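PDB 4G78: histidine phosphotransfer protein from Medicago truncatula, which probably relays phosphoryl groups from cytokinin sensor histidine kinases to response regulators through a histidine of its helical phosphotransfer domain. Local coordinates for residues A[80-85]-A[92-97]; A[56-61]-A[118-123]. All coordinates share one frame; numbering follows the deposited sequence.

In the fold
Contact 1 joins two helices that follow each other in the chain, 72-89 and 92-99, whereas contact 2 brings together helices 41-66 and 110-145, far apart in sequence. The first is therefore nested inside the loop that the second closes. Their centres lie about 11 Å apart, and the two patches touch: Arg93 on segment 92-97 forms a salt bridge with Glu123 on segment 118-123, and Gln82 packs on Leu57. Together they tie four helices of the Hpt domain into one antiparallel bundle, the fold on which such proteins carry their phosphoaccepting histidine. His80, the predicted phosphorylation site, belongs to segment 80-85 but does not take part in contact 1.

Contact 1. Residues A[80-85]-A[92-97]; sequences HQQKGS and ARVKNV
Lys95, which packs against Lys83 across the contact, turns its ammonium group back to its own helix: NZ donates to OD1 of Asn96 at 2.9 Å. The donor approaches with a C=O...NZ angle of 139° and lies tilted 20° from the carbonyl plane. The bend at chi4 (-83°) brings the nitrogen round to this neighbour, so the charged end leaves the interface while the methylenes stay in it. The two lysines meet through these apolar stems, which cross obliquely, CG of Lys83 lying 4.0 Å from CG of Lys95. The same CG of Lys83 also rests 3.8 Å from the backbone O of Lys95. Such packing is possible because the backbones run unusually near each other here, with 4.7 Å between the CA atoms of Lys83 and Lys95. Lysine suits both places: its stem fills a narrow seam and its charge reaches past it. With Lys95 cut back to an alanine, the stem of Lys83 would probably lose part of its cover and Asn96 OD1 would be left without this donor. On the inner side of the seam Gln82 extends its amide to Val94, NE2 lying 4.2 Å from CG1 in mere packing, while that NE2 donates to Ser54 OG of helix 41-66. Residues 80-85 match the HQxKGS signature of plant phosphotransfer proteins, Gln82 standing at its variable position. The contact thus clamps helix 72-89 to the start of helix 92-99, just past the short turn joining them, with Gln82 leaning on Phe50 of helix 41-66 and Val94 on Leu120 of helix 110-145.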
loop_
_atom_site.group_PDB
_atom_site.type_symbol
_atom_site.label_atom_id
_atom_site.label_comp_id
_atom_site.label_asym_id
_atom_site.label_seq_id
_atom_site.Cartn_x
_atom_site.Cartn_y
_atom_site.Cartn_z
ATOM N N HIS A 80 -11.304 3.837 8.169
ATOM C CA HIS A 80 -12.178 3.624 7.063
ATOM C C HIS A 80 -11.695 4.300 5.823
ATOM O O HIS A 80 -11.732 3.744 4.692
ATOM C CB HIS A 80 -13.590 4.137 7.441
ATOM C CG HIS A 80 -14.620 3.955 6.392
ATOM N ND1 HIS A 80 -15.151 4.914 5.473
ATOM C CD2 HIS A 80 -15.219 2.769 6.113
ATOM C CE1 HIS A 80 -15.986 4.254 4.708
ATOM N NE2 HIS A 80 -16.052 2.921 5.052
ATOM N N GLN A 81 -11.203 5.529 5.930
ATOM C CA GLN A 81 -10.637 6.235 4.795
ATOM C C GLN A 81 -9.451 5.473 4.244
ATOM O O GLN A 81 -9.302 5.304 3.028
ATOM C CB GLN A 81 -10.313 7.676 5.120
ATOM C CG GLN A 81 -9.487 8.426 4.065
ATOM C CD GLN A 81 -10.327 8.767 2.860
ATOM O OE1 GLN A 81 -11.552 8.990 2.937
ATOM N NE2 GLN A 81 -9.626 8.862 1.687
ATOM N N GLN A 82 -8.531 5.040 5.125
ATOM C CA GLN A 82 -7.366 4.284 4.651
ATOM C C GLN A 82 -7.771 2.973 4.033
ATOM O O GLN A 82 -7.118 2.507 3.082
ATOM C CB GLN A 82 -6.372 4.097 5.793
ATOM C CG GLN A 82 -5.062 3.480 5.347
ATOM C CD GLN A 82 -4.291 4.322 4.384
ATOM O OE1 GLN A 82 -4.266 5.555 4.486
ATOM N NE2 GLN A 82 -3.606 3.711 3.401
ATOM N N LYS A 83 -8.811 2.332 4.523
ATOM C CA LYS A 83 -9.267 1.081 3.929
ATOM C C LYS A 83 -9.626 1.302 2.467
ATOM O O LYS A 83 -9.225 0.535 1.595
ATOM C CB LYS A 83 -10.472 0.557 4.707
ATOM C CG LYS A 83 -10.851 -0.857 4.302
ATOM C CD LYS A 83 -12.216 -1.211 4.843
ATOM C CE LYS A 83 -12.316 -1.377 6.295
ATOM N NZ LYS A 83 -13.597 -2.090 6.645
ATOM N N GLY A 84 -10.434 2.348 2.188
ATOM C CA GLY A 84 -10.865 2.591 0.832
ATOM C C GLY A 84 -9.694 3.017 -0.068
ATOM O O GLY A 84 -9.625 2.638 -1.237
ATOM N N SER A 85 -8.777 3.796 0.467
ATOM C CA SER A 85 -7.614 4.205 -0.294
ATOM C C SER A 85 -6.771 2.972 -0.668
ATOM O O SER A 85 -6.306 2.814 -1.798
ATOM C CB SER A 85 -6.803 5.173 0.550
ATOM O OG SER A 85 -5.628 5.587 -0.013
ATOM N N ALA A 92 -3.595 -5.121 -0.360
ATOM C CA ALA A 92 -4.504 -6.029 0.294
ATOM C C ALA A 92 -4.261 -6.171 1.799
ATOM O O ALA A 92 -5.174 -6.102 2.595
ATOM C CB ALA A 92 -4.430 -7.398 -0.369
ATOM N N ARG A 93 -2.993 -6.398 2.179
ATOM C CA ARG A 93 -2.677 -6.544 3.603
ATOM C C ARG A 93 -2.935 -5.262 4.349
ATOM O O ARG A 93 -3.423 -5.278 5.495
ATOM C CB ARG A 93 -1.280 -7.102 3.808
ATOM C CG ARG A 93 -1.203 -8.612 3.687
ATOM C CD ARG A 93 0.182 -9.145 3.405
ATOM N NE ARG A 93 1.111 -8.877 4.501
ATOM C CZ ARG A 93 2.265 -9.538 4.660
ATOM N NH1 ARG A 93 2.578 -10.542 3.880
ATOM N NH2 ARG A 93 3.088 -9.160 5.630
ATOM N N VAL A 94 -2.614 -4.101 3.760
ATOM C CA VAL A 94 -2.892 -2.818 4.412
ATOM C C VAL A 94 -4.401 -2.666 4.593
ATOM O O VAL A 94 -4.882 -2.299 5.681
ATOM C CB VAL A 94 -2.268 -1.662 3.628
ATOM C CG1 VAL A 94 -2.693 -0.318 4.251
ATOM C CG2 VAL A 94 -0.765 -1.742 3.551
ATOM N N LYS A 95 -5.182 -2.931 3.534
ATOM C CA LYS A 95 -6.635 -2.817 3.600
ATOM C C LYS A 95 -7.186 -3.672 4.731
ATOM O O LYS A 95 -8.082 -3.233 5.483
ATOM C CB LYS A 95 -7.228 -3.241 2.239
ATOM C CG LYS A 95 -8.708 -3.506 2.259
ATOM C CD LYS A 95 -9.213 -4.041 0.960
ATOM C CE LYS A 95 -10.383 -4.943 1.050
ATOM N NZ LYS A 95 -10.100 -6.372 1.355
ATOM N N ASN A 96 -6.685 -4.900 4.843
ATOM C CA ASN A 96 -7.271 -5.795 5.799
ATOM C C ASN A 96 -6.932 -5.360 7.205
ATOM O O ASN A 96 -7.788 -5.436 8.105
ATOM C CB ASN A 96 -6.895 -7.209 5.421
ATOM C CG ASN A 96 -7.574 -7.645 4.087
ATOM O OD1 ASN A 96 -8.692 -7.101 3.748
ATOM N ND2 ASN A 96 -7.005 -8.540 3.384
ATOM N N VAL A 97 -5.768 -4.806 7.467
ATOM C CA VAL A 97 -5.498 -4.249 8.806
ATOM C C VAL A 97 -6.450 -3.114 9.092
ATOM O O VAL A 97 -6.901 -2.946 10.257
ATOM C CB VAL A 97 -4.032 -3.761 8.985
ATOM C CG1 VAL A 97 -3.859 -3.110 10.305
ATOM C CG2 VAL A 97 -2.981 -4.850 8.792
#

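Contact 2. Residues A[56-61]-A[118-123]; sequences KLLNNM and QQLQQE
Leu58 and Leu120 supply the main apolar contact between helices 41-66 and 110-145. The CD2 branch of Leu58 comes in at a slant against the forked end of Leu120, 3.5 Å from its CG. The two CD2 methyls of Leu58 and Leu120 lie 3.3 Å apart, less than the usual van der Waals separation, but Leu58 was modelled in two positions; both distances belong to the one given, and the apparent squeeze is doubtful. Different first torsions bring the branches together: CG of Leu58 stands anti to its carbonyl carbon (chi1 -72°), that of Leu120 anti to its backbone nitrogen (chi1 180°). Branched leucines serve well here, since two methyls let one residue touch two neighbours: Leu58 uses CD2 on Leu120 and CD1 toward Gln121, while Leu120 turns CD1 to Val94 of helix 92-99.

Sulfur adds a second kind of packing. Met61, one turn further along helix 41-66, brings SD to 4.0 Å from CD2 of Leu120, its chain running roughly at a right angle to the leucine. This residue too has two modelled conformers. An unbranched, flexible thioether can follow the surface that Leu120 presents, and Leu117 and Phe101 border the same methionine.

A looser contact flanks the leucine pair: CD1 of Leu58 lies 4.5 Å from CA of Gln121, whose polar chain, also modelled in two positions, runs along the edge of the interface. The axes of segments 56-61 and 118-123 run at 158° and approach to 11.2 Å, a spacing spanned by side chains rather than by touching backbones.

No hydrogen bond joins the two segments, so their association rests on shape and the burial of hydrocarbon and sulfur. Such chemistry imposes little directional constraint; the contact depends on fit and on keeping these side chains out of water.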
loop_
_atom_site.group_PDB
_atom_site.type_symbol
_atom_site.label_atom_id
_atom_site.label_comp_id
_atom_site.label_asym_id
_atom_site.label_seq_id
_atom_site.Cartn_x
_atom_site.Cartn_y
_atom_site.Cartn_z
ATOM N N LYS A 56 0.328 10.866 5.443
ATOM C CA LYS A 56 -0.381 11.904 6.197
ATOM C C LYS A 56 -1.396 11.292 7.098
ATOM O O LYS A 56 -1.532 11.702 8.321
ATOM C CB LYS A 56 -0.970 12.924 5.243
ATOM C CG LYS A 56 0.013 13.916 4.676
ATOM C CD LYS A 56 -0.484 15.366 4.869
ATOM C CE LYS A 56 0.460 16.325 4.201
ATOM N NZ LYS A 56 1.643 16.650 5.082
ATOM N N LEU A 57 -2.210 10.344 6.626
ATOM C CA LEU A 57 -3.221 9.728 7.388
ATOM C C LEU A 57 -2.669 8.978 8.589
ATOM O O LEU A 57 -3.160 9.059 9.716
ATOM C CB LEU A 57 -4.144 8.892 6.483
ATOM C CG LEU A 57 -5.308 8.247 7.129
ATOM C CD1 LEU A 57 -6.357 7.959 6.064
ATOM C CD2 LEU A 57 -4.955 6.951 7.814
ATOM N N LEU A 58 -1.618 8.170 8.355
ATOM C CA LEU A 58 -1.001 7.431 9.443
ATOM C C LEU A 58 -0.468 8.391 10.486
ATOM O O LEU A 58 -0.580 8.071 11.720
ATOM C CB LEU A 58 0.169 6.574 8.917
ATOM C CG LEU A 58 -0.280 5.378 8.099
ATOM C CD1 LEU A 58 0.818 4.472 7.608
ATOM C CD2 LEU A 58 -1.067 4.447 8.969
ATOM N N ASN A 59 0.138 9.489 10.088
ATOM C CA ASN A 59 0.634 10.477 11.088
ATOM C C ASN A 59 -0.552 11.032 11.877
ATOM O O ASN A 59 -0.481 11.195 13.118
ATOM C CB ASN A 59 1.413 11.545 10.393
ATOM C CG ASN A 59 2.755 11.134 9.891
ATOM O OD1 ASN A 59 3.282 11.874 8.972
ATOM N ND2 ASN A 59 3.231 10.001 10.488
ATOM N N ASN A 60 -1.685 11.308 11.193
ATOM C CA ASN A 60 -2.866 11.770 11.914
ATOM C C ASN A 60 -3.380 10.798 12.877
ATOM O O ASN A 60 -3.808 11.145 14.007
ATOM C CB ASN A 60 -3.963 12.182 10.905
ATOM C CG ASN A 60 -3.651 13.473 10.203
ATOM O OD1 ASN A 60 -3.052 14.322 10.807
ATOM N ND2 ASN A 60 -4.061 13.812 9.037
ATOM N N MET A 61 -3.380 9.503 12.537
ATOM C CA MET A 61 -3.846 8.489 13.424
ATOM C C MET A 61 -2.932 8.363 14.657
ATOM O O MET A 61 -3.399 8.209 15.799
ATOM C CB MET A 61 -3.900 7.066 12.788
ATOM C CG MET A 61 -5.028 6.958 11.803
ATOM S SD MET A 61 -5.139 5.400 10.944
ATOM C CE MET A 61 -6.212 4.568 12.113
ATOM N N GLN A 118 0.077 -0.220 15.058
ATOM C CA GLN A 118 1.397 -0.768 14.858
ATOM C C GLN A 118 1.406 -1.749 13.645
ATOM O O GLN A 118 2.330 -1.655 12.830
ATOM C CB GLN A 118 1.897 -1.505 16.105
ATOM C CG GLN A 118 2.190 -0.668 17.317
ATOM C CD GLN A 118 2.209 -1.374 18.668
ATOM O OE1 GLN A 118 1.720 -2.481 18.875
ATOM N NE2 GLN A 118 2.810 -0.608 19.556
ATOM N N GLN A 119 0.394 -2.537 13.537
ATOM C CA GLN A 119 0.315 -3.446 12.390
ATOM C C GLN A 119 0.176 -2.656 11.105
ATOM O O GLN A 119 0.743 -3.045 10.079
ATOM C CB GLN A 119 -0.830 -4.391 12.569
ATOM C CG GLN A 119 -0.603 -5.453 13.587
ATOM C CD GLN A 119 0.700 -6.222 13.184
ATOM O OE1 GLN A 119 0.770 -6.814 12.082
ATOM N NE2 GLN A 119 1.727 -6.093 14.068
ATOM N N LEU A 120 -0.635 -1.622 11.132
ATOM C CA LEU A 120 -0.864 -0.810 9.941
ATOM C C LEU A 120 0.413 -0.142 9.463
ATOM O O LEU A 120 0.762 -0.143 8.267
ATOM C CB LEU A 120 -1.957 0.215 10.237
ATOM C CG LEU A 120 -2.320 1.140 9.093
ATOM C CD1 LEU A 120 -2.766 0.355 7.873
ATOM C CD2 LEU A 120 -3.395 2.119 9.519
ATOM N N GLN A 121 1.149 0.459 10.400
ATOM C CA GLN A 121 2.396 1.091 10.035
ATOM C C GLN A 121 3.384 0.080 9.450
ATOM O O GLN A 121 4.066 0.372 8.455
ATOM C CB GLN A 121 2.912 1.712 11.340
ATOM C CG GLN A 121 2.683 3.071 11.744
ATOM C CD GLN A 121 2.831 3.460 13.197
ATOM O OE1 GLN A 121 2.322 4.485 13.626
ATOM N NE2 GLN A 121 3.518 2.625 13.980
ATOM N N GLN A 122 3.448 -1.099 10.072
ATOM C CA GLN A 122 4.344 -2.196 9.626
ATOM C C GLN A 122 3.982 -2.603 8.175
ATOM O O GLN A 122 4.843 -2.739 7.318
ATOM C CB GLN A 122 4.267 -3.429 10.523
ATOM C CG GLN A 122 5.132 -4.647 10.127
ATOM C CD GLN A 122 5.667 -5.521 11.248
ATOM O OE1 GLN A 122 6.736 -6.044 10.944
ATOM N NE2 GLN A 122 4.884 -5.551 12.296
ATOM N N GLU A 123 2.725 -2.865 7.989
ATOM C CA GLU A 123 2.243 -3.318 6.698
ATOM C C GLU A 123 2.428 -2.265 5.632
ATOM O O GLU A 123 2.786 -2.586 4.477
ATOM C CB GLU A 123 0.813 -3.791 6.795
ATOM C CG GLU A 123 0.692 -5.108 7.539
ATOM C CD GLU A 123 1.304 -6.281 6.844
ATOM O OE1 GLU A 123 1.373 -6.278 5.609
ATOM O OE2 GLU A 123 1.791 -7.213 7.532
#